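Oxidized polyvinyl alcohol hydrolase (Pseudomonas sp. VM15C, PDB 3WWC) hydrolyses beta-diketones, cutting the diketone groups of oxidized polyvinyl alcohol in the second step of the polymer's breakdown. Local coordinates at residues E26-Y31 / V157-T162; G36-F41 / R48-Y53; P63-M68 / Y95-P100. The protein carries 1 engineered substitution. One frame throughout, in Å; residues are numbered along the deposited sequence.

Contact 1: E26-Y31 / V157-T162; sequences ECPAGY and VQCVGT
Cys-27 and Cys-159 are joined by a disulfide that ties the loop ahead of the first strand to helix 148-160. The SG of Cys-27 and the SG of Cys-159 lie 2.1 Å apart, and the bridge is turned by 91° about the S-S bond, close to the relaxed value. On the helix the sulfur stands anti to its own backbone N (chi1 -180°), which carries it out toward the loop. There it becomes the bump of the contact: the CD of Pro-28 lies on one flank at 4.3 Å from SG of Cys-159, and CD1 of the Tyr-31 ring comes to 3.9 Å from the same sulfur, obliquely. The type II turn from Pro-28 to Tyr-31 folds the chain back to bring that ring there. Thr-162 presses in with both branches, its CG2 3.4 Å from the N of Glu-26 and its OG1 3.4 Å from the SG of Cys-27. That hydroxyl is held by a hydrogen bond from OG1 to the O of Cys-159 (2.7 Å), a carbonyl that also takes the N-H of Thr-162. The backbone adds one weak hydrogen bond, N of Glu-26 to O of Gln-158. With so little hydrogen bonding between the loop and the helix, the covalent S-S link is what chiefly pins the N-terminal segment to this surface.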
loop_
_atom_site.group_PDB
_atom_site.type_symbol
_atom_site.label_atom_id
_atom_site.label_comp_id
_atom_site.label_asym_id
_atom_site.label_seq_id
_atom_site.Cartn_x
_atom_site.Cartn_y
_atom_site.Cartn_z
ATOM N N GLU A 26 -21.583 -3.051 -7.111
ATOM C CA GLU A 26 -22.100 -2.656 -8.420
ATOM C C GLU A 26 -20.976 -2.678 -9.444
ATOM O O GLU A 26 -19.813 -2.478 -9.092
ATOM C CB GLU A 26 -22.671 -1.255 -8.329
ATOM C CG GLU A 26 -21.651 -0.171 -8.049
ATOM C CD GLU A 26 -22.342 1.100 -7.603
ATOM O OE1 GLU A 26 -23.375 1.454 -8.245
ATOM O OE2 GLU A 26 -21.871 1.731 -6.622
ATOM N N CYS A 27 -21.316 -2.944 -10.700
ATOM C CA CYS A 27 -20.308 -2.937 -11.765
ATOM C C CYS A 27 -20.708 -1.972 -12.848
ATOM O O CYS A 27 -21.878 -1.588 -12.935
ATOM C CB CYS A 27 -20.189 -4.273 -12.470
ATOM S SG CYS A 27 -19.403 -5.640 -11.561
ATOM N N PRO A 28 -19.729 -1.490 -13.635
ATOM C CA PRO A 28 -20.082 -0.588 -14.738
ATOM C C PRO A 28 -21.018 -1.451 -15.568
ATOM O O PRO A 28 -20.835 -2.666 -15.695
ATOM C CB PRO A 28 -18.756 -0.393 -15.455
ATOM C CG PRO A 28 -17.753 -0.497 -14.325
ATOM C CD PRO A 28 -18.256 -1.602 -13.479
ATOM N N ALA A 29 -22.022 -0.833 -16.165
ATOM C CA ALA A 29 -23.009 -1.600 -16.919
ATOM C C ALA A 29 -22.480 -2.566 -17.921
ATOM O O ALA A 29 -21.687 -2.197 -18.821
ATOM C CB ALA A 29 -23.975 -0.659 -17.615
ATOM N N GLY A 30 -22.933 -3.797 -17.776
ATOM C CA GLY A 30 -22.561 -4.834 -18.705
ATOM C C GLY A 30 -21.227 -5.494 -18.437
ATOM O O GLY A 30 -20.853 -6.415 -19.181
ATOM N N TYR A 31 -20.506 -5.055 -17.403
ATOM C CA TYR A 31 -19.213 -5.682 -17.140
ATOM C C TYR A 31 -19.398 -7.050 -16.522
ATOM O O TYR A 31 -20.107 -7.207 -15.538
ATOM C CB TYR A 31 -18.329 -4.776 -16.234
ATOM C CG TYR A 31 -16.848 -5.186 -16.291
ATOM C CD1 TYR A 31 -16.322 -6.087 -15.346
ATOM C CD2 TYR A 31 -16.041 -4.762 -17.334
ATOM C CE1 TYR A 31 -15.015 -6.563 -15.436
ATOM C CE2 TYR A 31 -14.728 -5.244 -17.449
ATOM C CZ TYR A 31 -14.243 -6.131 -16.503
ATOM O OH TYR A 31 -12.970 -6.636 -16.675
ATOM N N VAL A 157 -13.215 -3.428 -6.402
ATOM C CA VAL A 157 -13.693 -4.295 -5.326
ATOM C C VAL A 157 -15.242 -4.274 -5.316
ATOM O O VAL A 157 -15.858 -5.330 -5.150
ATOM C CB VAL A 157 -13.134 -3.810 -3.973
ATOM C CG1 VAL A 157 -13.807 -4.578 -2.824
ATOM C CG2 VAL A 157 -11.626 -4.110 -3.922
ATOM N N GLN A 158 -15.863 -3.108 -5.534
ATOM C CA GLN A 158 -17.349 -3.065 -5.542
ATOM C C GLN A 158 -17.905 -3.929 -6.675
ATOM O O GLN A 158 -18.928 -4.597 -6.511
ATOM C CB GLN A 158 -17.826 -1.620 -5.667
ATOM C CG GLN A 158 -17.651 -0.869 -4.365
ATOM C CD GLN A 158 -17.975 0.592 -4.482
ATOM O OE1 GLN A 158 -18.323 1.233 -3.478
ATOM N NE2 GLN A 158 -17.822 1.140 -5.657
ATOM N N CYS A 159 -17.188 -4.014 -7.783
ATOM C CA CYS A 159 -17.634 -4.845 -8.896
ATOM C C CYS A 159 -17.447 -6.341 -8.621
ATOM O O CYS A 159 -18.379 -7.186 -8.840
ATOM C CB CYS A 159 -16.847 -4.422 -10.149
ATOM S SG CYS A 159 -17.318 -5.390 -11.610
ATOM N N VAL A 160 -16.280 -6.739 -8.107
ATOM C CA VAL A 160 -16.037 -8.159 -7.833
ATOM C C VAL A 160 -17.081 -8.662 -6.814
ATOM O O VAL A 160 -17.495 -9.805 -6.881
ATOM C CB VAL A 160 -14.580 -8.364 -7.304
ATOM C CG1 VAL A 160 -14.345 -9.800 -6.882
ATOM C CG2 VAL A 160 -13.605 -7.984 -8.401
ATOM N N GLY A 161 -17.484 -7.790 -5.894
ATOM C CA GLY A 161 -18.446 -8.168 -4.857
ATOM C C GLY A 161 -19.826 -8.485 -5.392
ATOM O O GLY A 161 -20.656 -8.913 -4.612
ATOM N N THR A 162 -20.081 -8.213 -6.670
ATOM C CA THR A 162 -21.379 -8.600 -7.238
ATOM C C THR A 162 -21.293 -10.066 -7.655
ATOM O O THR A 162 -22.336 -10.701 -7.889
ATOM C CB THR A 162 -21.791 -7.723 -8.476
ATOM O OG1 THR A 162 -20.898 -7.999 -9.568
ATOM C CG2 THR A 162 -21.832 -6.247 -8.134
#

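Contact 2: G36-F41 / R48-Y53; sequences GLNVDF and RAFIVY
Asn-38 and Phe-50 face each other as a hydrogen-bonded pair in an antiparallel hairpin, and their backbones exchange two bonds: N of Asn-38 gives to O of Phe-50 at 2.7 Å, nearly along the C=O axis, and N of Phe-50 returns one to O of Asn-38 at 3.0 Å. Gly-36 and Val-52 are paired in the same way, as are Phe-41 and Arg-48, so six N-H groups find carbonyls across the two strands. Between Asn-38 and Phe-41 the register slips by one residue: Asp-40 and Phe-41 both stand opposite Arg-48, in a G1 beta bulge. The N of Asp-40 finds its acceptor outside the hairpin, in OE1 of Gln-107.

Phe-50 carries its ring in the crowded position between its backbone N and carbonyl carbon (chi1 57°), which swings it over Asn-38. The CB of Asn-38 lies 3.7 Å from the ring centroid, over one face, and the amide plane is stacked on the ring, 6° from parallel; OD1 accepts from the N of Lys-34. The edge of Phe-50 points at the face of Phe-41 in a T-shaped pair, CE1 of Phe-50 3.7 Å from CD1 of Phe-41. Cutting Phe-50 back to an alanine would probably leave the Asn-38 amide without its stacking surface and the Phe-41 face without the ring edge that meets it. Arg-48 bends its chain away from the pair to bridge Asp-149. On the other side of the strands, CD1 of Leu-37 rests on CG1 of Ile-51. This is a bulged beta hairpin, here forming one antiparallel edge of the mixed sheet of an alpha/beta-hydrolase fold.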
loop_
_atom_site.group_PDB
_atom_site.type_symbol
_atom_site.label_atom_id
_atom_site.label_comp_id
_atom_site.label_asym_id
_atom_site.label_seq_id
_atom_site.Cartn_x
_atom_site.Cartn_y
_atom_site.Cartn_z
ATOM N N GLY A 36 -9.879 -15.055 -12.379
ATOM C CA GLY A 36 -8.710 -14.861 -13.204
ATOM C C GLY A 36 -8.561 -13.438 -13.723
ATOM O O GLY A 36 -8.969 -12.487 -13.054
ATOM N N LEU A 37 -8.020 -13.292 -14.923
ATOM C CA LEU A 37 -7.778 -11.979 -15.488
ATOM C C LEU A 37 -9.012 -11.278 -16.029
ATOM O O LEU A 37 -9.776 -11.902 -16.809
ATOM C CB LEU A 37 -6.751 -12.085 -16.613
ATOM C CG LEU A 37 -6.385 -10.756 -17.266
ATOM C CD1 LEU A 37 -5.647 -9.827 -16.307
ATOM C CD2 LEU A 37 -5.434 -11.082 -18.441
ATOM N N ASN A 38 -9.251 -10.029 -15.584
ATOM C CA ASN A 38 -10.380 -9.194 -16.056
ATOM C C ASN A 38 -9.751 -8.029 -16.767
ATOM O O ASN A 38 -8.849 -7.394 -16.221
ATOM C CB ASN A 38 -11.152 -8.674 -14.833
ATOM C CG ASN A 38 -11.941 -9.780 -14.156
ATOM O OD1 ASN A 38 -13.134 -9.915 -14.417
ATOM N ND2 ASN A 38 -11.286 -10.599 -13.336
ATOM N N VAL A 39 -10.196 -7.718 -17.979
ATOM C CA VAL A 39 -9.606 -6.632 -18.745
ATOM C C VAL A 39 -10.656 -5.631 -19.185
ATOM O O VAL A 39 -11.862 -5.888 -19.005
ATOM C CB VAL A 39 -8.853 -7.145 -20.025
ATOM C CG1 VAL A 39 -7.757 -8.133 -19.622
ATOM C CG2 VAL A 39 -9.839 -7.830 -20.967
ATOM N N ASP A 40 -10.226 -4.513 -19.752
ATOM C CA ASP A 40 -11.119 -3.443 -20.228
ATOM C C ASP A 40 -12.157 -2.946 -19.231
ATOM O O ASP A 40 -13.311 -2.585 -19.586
ATOM C CB ASP A 40 -11.795 -3.897 -21.534
ATOM C CG ASP A 40 -10.782 -4.120 -22.622
ATOM O OD1 ASP A 40 -9.782 -3.372 -22.641
ATOM O OD2 ASP A 40 -10.998 -5.020 -23.454
ATOM N N PHE A 41 -11.748 -2.877 -17.963
ATOM C CA PHE A 41 -12.664 -2.372 -16.930
ATOM C C PHE A 41 -12.598 -0.865 -17.076
ATOM O O PHE A 41 -11.539 -0.245 -16.905
ATOM C CB PHE A 41 -12.152 -2.793 -15.561
ATOM C CG PHE A 41 -13.034 -2.339 -14.442
ATOM C CD1 PHE A 41 -14.111 -3.120 -14.064
ATOM C CD2 PHE A 41 -12.773 -1.148 -13.777
ATOM C CE1 PHE A 41 -14.924 -2.726 -13.006
ATOM C CE2 PHE A 41 -13.586 -0.728 -12.710
ATOM C CZ PHE A 41 -14.658 -1.524 -12.324
ATOM N N ARG A 48 -8.815 -0.585 -17.454
ATOM C CA ARG A 48 -7.972 -1.239 -16.473
ATOM C C ARG A 48 -8.136 -2.749 -16.405
ATOM O O ARG A 48 -9.114 -3.313 -16.899
ATOM C CB ARG A 48 -8.284 -0.632 -15.086
ATOM C CG ARG A 48 -8.214 0.849 -15.024
ATOM C CD ARG A 48 -6.804 1.402 -15.312
ATOM N NE ARG A 48 -5.757 0.845 -14.446
ATOM C CZ ARG A 48 -5.317 1.459 -13.354
ATOM N NH1 ARG A 48 -5.810 2.657 -12.983
ATOM N NH2 ARG A 48 -4.392 0.852 -12.620
ATOM N N ALA A 49 -7.188 -3.421 -15.750
ATOM C CA ALA A 49 -7.257 -4.849 -15.608
ATOM C C ALA A 49 -6.935 -5.234 -14.186
ATOM O O ALA A 49 -6.259 -4.485 -13.454
ATOM C CB ALA A 49 -6.253 -5.560 -16.554
ATOM N N PHE A 50 -7.390 -6.415 -13.811
ATOM C CA PHE A 50 -7.127 -6.935 -12.474
ATOM C C PHE A 50 -7.381 -8.420 -12.474
ATOM O O PHE A 50 -8.058 -8.949 -13.376
ATOM C CB PHE A 50 -8.004 -6.238 -11.419
ATOM C CG PHE A 50 -9.508 -6.330 -11.663
ATOM C CD1 PHE A 50 -10.145 -5.362 -12.442
ATOM C CD2 PHE A 50 -10.260 -7.386 -11.128
ATOM C CE1 PHE A 50 -11.548 -5.434 -12.685
ATOM C CE2 PHE A 50 -11.644 -7.473 -11.366
ATOM C CZ PHE A 50 -12.291 -6.498 -12.135
ATOM N N ILE A 51 -6.821 -9.118 -11.493
ATOM C CA ILE A 51 -6.921 -10.576 -11.442
ATOM C C ILE A 51 -7.604 -10.977 -10.153
ATOM O O ILE A 51 -7.261 -10.494 -9.058
ATOM C CB ILE A 51 -5.514 -11.197 -11.518
ATOM C CG1 ILE A 51 -4.837 -10.776 -12.834
ATOM C CG2 ILE A 51 -5.576 -12.736 -11.478
ATOM C CD1 ILE A 51 -3.327 -11.181 -12.945
ATOM N N VAL A 52 -8.511 -11.940 -10.253
ATOM C CA VAL A 52 -9.250 -12.390 -9.092
ATOM C C VAL A 52 -8.967 -13.840 -8.771
ATOM O O VAL A 52 -9.070 -14.727 -9.644
ATOM C CB VAL A 52 -10.797 -12.270 -9.315
ATOM C CG1 VAL A 52 -11.576 -12.860 -8.081
ATOM C CG2 VAL A 52 -11.205 -10.835 -9.584
ATOM N N TYR A 53 -8.596 -14.107 -7.515
ATOM C CA TYR A 53 -8.442 -15.498 -7.048
ATOM C C TYR A 53 -9.476 -15.616 -5.900
ATOM O O TYR A 53 -9.250 -15.132 -4.770
ATOM C CB TYR A 53 -7.014 -15.761 -6.505
ATOM C CG TYR A 53 -5.876 -15.861 -7.522
ATOM C CD1 TYR A 53 -5.269 -14.716 -8.064
ATOM C CD2 TYR A 53 -5.384 -17.108 -7.927
ATOM C CE1 TYR A 53 -4.215 -14.845 -8.981
ATOM C CE2 TYR A 53 -4.338 -17.229 -8.830
ATOM C CZ TYR A 53 -3.764 -16.093 -9.353
ATOM O OH TYR A 53 -2.694 -16.220 -10.256
#

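Contact 3: P63-M68 / Y95-P100; sequences PVWVPM and YTVIAP
Strands 63-68 and 96-100 run parallel, 27° apart, pairing Val-64 with Thr-96 and Trp-65 with Val-97, and three hydrogen bonds of 2.9 to 3.0 Å alternate between them: N of Thr-96 to O of Pro-63, N of Trp-65 to O of Thr-96 and N of Ile-98 to O of Trp-65. They are the two strands of a beta-alpha-beta unit in the central sheet, with helix 75-80 in the crossover. At the start of the ladder CG of Pro-63 sits over the face of the Tyr-95 ring, 3.8 Å from the centroid, a CH-pi contact; the hydroxyl of that tyrosine goes on to Asp-319. Trp-65 and Val-97 lie side by side, CG2 of Val-97 at the indole edge, while NE1 of the indole bonds to Asn-87. Pro-67 reaches across to two residues, its CD 3.8 Å from CG1 of Val-97 and its CG against the CB of Ala-99. CG1 of Val-66, anti to the backbone N (chi1 175°), meets CD of Pro-100 at 3.7 Å, and CG of Met-68 touches CG of Pro-100. With no amide hydrogen on Pro-67 or Pro-100, the ladder thins toward this end, and the buried O of Ile-98 has no hydrogen-bond partner in the model; it is met by carbons, CA and CG1 of Val-66 among them. Cohesion there thus rests mainly on apolar packing and weak C-H...O contacts.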
loop_
_atom_site.group_PDB
_atom_site.type_symbol
_atom_site.label_atom_id
_atom_site.label_comp_id
_atom_site.label_asym_id
_atom_site.label_seq_id
_atom_site.Cartn_x
_atom_site.Cartn_y
_atom_site.Cartn_z
ATOM N N PRO A 63 -12.954 -12.313 3.523
ATOM C CA PRO A 63 -12.135 -11.105 3.684
ATOM C C PRO A 63 -11.388 -10.989 2.318
ATOM O O PRO A 63 -11.204 -11.987 1.586
ATOM C CB PRO A 63 -11.209 -11.456 4.853
ATOM C CG PRO A 63 -11.043 -13.025 4.727
ATOM C CD PRO A 63 -12.481 -13.444 4.366
ATOM N N VAL A 64 -10.997 -9.767 2.016
ATOM C CA VAL A 64 -10.370 -9.389 0.744
ATOM C C VAL A 64 -8.983 -8.901 0.929
ATOM O O VAL A 64 -8.684 -8.156 1.879
ATOM C CB VAL A 64 -11.226 -8.289 0.072
ATOM C CG1 VAL A 64 -10.479 -7.608 -1.093
ATOM C CG2 VAL A 64 -12.538 -8.943 -0.475
ATOM N N TRP A 65 -8.119 -9.326 -0.002
ATOM C CA TRP A 65 -6.727 -8.882 -0.041
ATOM C C TRP A 65 -6.482 -8.304 -1.434
ATOM O O TRP A 65 -6.678 -9.010 -2.446
ATOM C CB TRP A 65 -5.820 -10.085 0.229
ATOM C CG TRP A 65 -4.318 -9.848 0.023
ATOM C CD1 TRP A 65 -3.451 -10.701 -0.605
ATOM C CD2 TRP A 65 -3.495 -8.773 0.556
ATOM N NE1 TRP A 65 -2.158 -10.240 -0.494
ATOM C CE2 TRP A 65 -2.158 -9.061 0.213
ATOM C CE3 TRP A 65 -3.772 -7.600 1.292
ATOM C CZ2 TRP A 65 -1.085 -8.227 0.576
ATOM C CZ3 TRP A 65 -2.712 -6.769 1.657
ATOM C CH2 TRP A 65 -1.387 -7.083 1.301
ATOM N N VAL A 66 -6.011 -7.054 -1.500
ATOM C CA VAL A 66 -5.705 -6.360 -2.756
ATOM C C VAL A 66 -4.202 -6.073 -2.714
ATOM O O VAL A 66 -3.771 -5.047 -2.199
ATOM C CB VAL A 66 -6.534 -5.033 -2.842
ATOM C CG1 VAL A 66 -6.174 -4.232 -4.054
ATOM C CG2 VAL A 66 -8.014 -5.396 -2.897
ATOM N N PRO A 67 -3.390 -6.993 -3.258
ATOM C CA PRO A 67 -1.940 -6.823 -3.261
ATOM C C PRO A 67 -1.473 -6.046 -4.470
ATOM O O PRO A 67 -1.987 -6.219 -5.599
ATOM C CB PRO A 67 -1.445 -8.270 -3.299
ATOM C CG PRO A 67 -2.500 -8.964 -4.168
ATOM C CD PRO A 67 -3.773 -8.370 -3.669
ATOM N N MET A 68 -0.476 -5.200 -4.229
ATOM C CA MET A 68 0.091 -4.387 -5.314
ATOM C C MET A 68 1.572 -4.587 -5.443
ATOM O O MET A 68 2.301 -4.534 -4.450
ATOM C CB MET A 68 -0.188 -2.914 -5.053
ATOM C CG MET A 68 -1.668 -2.653 -5.148
ATOM S SD MET A 68 -2.120 -0.947 -4.694
ATOM C CE MET A 68 -1.907 -0.983 -2.990
ATOM N N TYR A 95 -8.882 -15.920 1.603
ATOM C CA TYR A 95 -9.091 -14.539 1.233
ATOM C C TYR A 95 -9.379 -14.472 -0.242
ATOM O O TYR A 95 -8.798 -15.242 -0.998
ATOM C CB TYR A 95 -7.824 -13.652 1.466
ATOM C CG TYR A 95 -7.483 -13.484 2.926
ATOM C CD1 TYR A 95 -6.909 -14.536 3.640
ATOM C CD2 TYR A 95 -7.809 -12.331 3.591
ATOM C CE1 TYR A 95 -6.689 -14.436 5.022
ATOM C CE2 TYR A 95 -7.583 -12.207 4.969
ATOM C CZ TYR A 95 -7.031 -13.271 5.664
ATOM O OH TYR A 95 -6.874 -13.112 7.009
ATOM N N THR A 96 -10.287 -13.594 -0.622
ATOM C CA THR A 96 -10.504 -13.381 -2.050
ATOM C C THR A 96 -9.474 -12.298 -2.438
ATOM O O THR A 96 -9.453 -11.178 -1.907
ATOM C CB THR A 96 -11.925 -12.980 -2.347
ATOM O OG1 THR A 96 -12.724 -14.171 -2.224
ATOM C CG2 THR A 96 -12.058 -12.504 -3.774
ATOM N N VAL A 97 -8.563 -12.699 -3.310
ATOM C CA VAL A 97 -7.449 -11.845 -3.749
ATOM C C VAL A 97 -7.859 -11.131 -5.032
ATOM O O VAL A 97 -8.291 -11.761 -5.996
ATOM C CB VAL A 97 -6.202 -12.712 -3.972
ATOM C CG1 VAL A 97 -5.033 -11.827 -4.444
ATOM C CG2 VAL A 97 -5.807 -13.399 -2.659
ATOM N N ILE A 98 -7.774 -9.796 -5.025
ATOM C CA ILE A 98 -8.201 -8.972 -6.172
ATOM C C ILE A 98 -7.008 -8.060 -6.406
ATOM O O ILE A 98 -6.787 -7.091 -5.660
ATOM C CB ILE A 98 -9.453 -8.179 -5.809
ATOM C CG1 ILE A 98 -10.564 -9.114 -5.284
ATOM C CG2 ILE A 98 -9.923 -7.439 -7.066
ATOM C CD1 ILE A 98 -11.770 -8.307 -4.773
ATOM N N ALA A 99 -6.226 -8.367 -7.461
ATOM C CA ALA A 99 -4.934 -7.719 -7.710
ATOM C C ALA A 99 -4.974 -6.836 -8.909
ATOM O O ALA A 99 -5.133 -7.319 -10.039
ATOM C CB ALA A 99 -3.894 -8.840 -7.943
ATOM N N PRO A 100 -4.804 -5.544 -8.720
ATOM C CA PRO A 100 -4.849 -4.620 -9.857
ATOM C C PRO A 100 -3.571 -4.590 -10.655
ATOM O O PRO A 100 -2.488 -4.741 -10.109
ATOM C CB PRO A 100 -5.080 -3.251 -9.192
ATOM C CG PRO A 100 -4.326 -3.415 -7.817
ATOM C CD PRO A 100 -4.675 -4.838 -7.406
#

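How the contacts relate
The three contacts lie on one side of the molecule: contact 2 is about 12 Å, centre to centre, from each of the others, and contacts 1 and 3 are about 15 Å apart. Contacts 2 and 3 belong to one mixed sheet, in which strand 46-53 is hydrogen-bonded to strand 96-100, so the hairpin continues into the parallel strands. Along the chain, contact 2 closes before contact 3 opens, and both fall between the two halves of contact 1. Helix 148-160 packs on the sheet through Val-157 and Val-160, while Tyr-31 and Pro-28 rest on strand 36-43. The disulfide thereby ties the N-terminal loop to a helix that packs across both the hairpin and the parallel strands beside it.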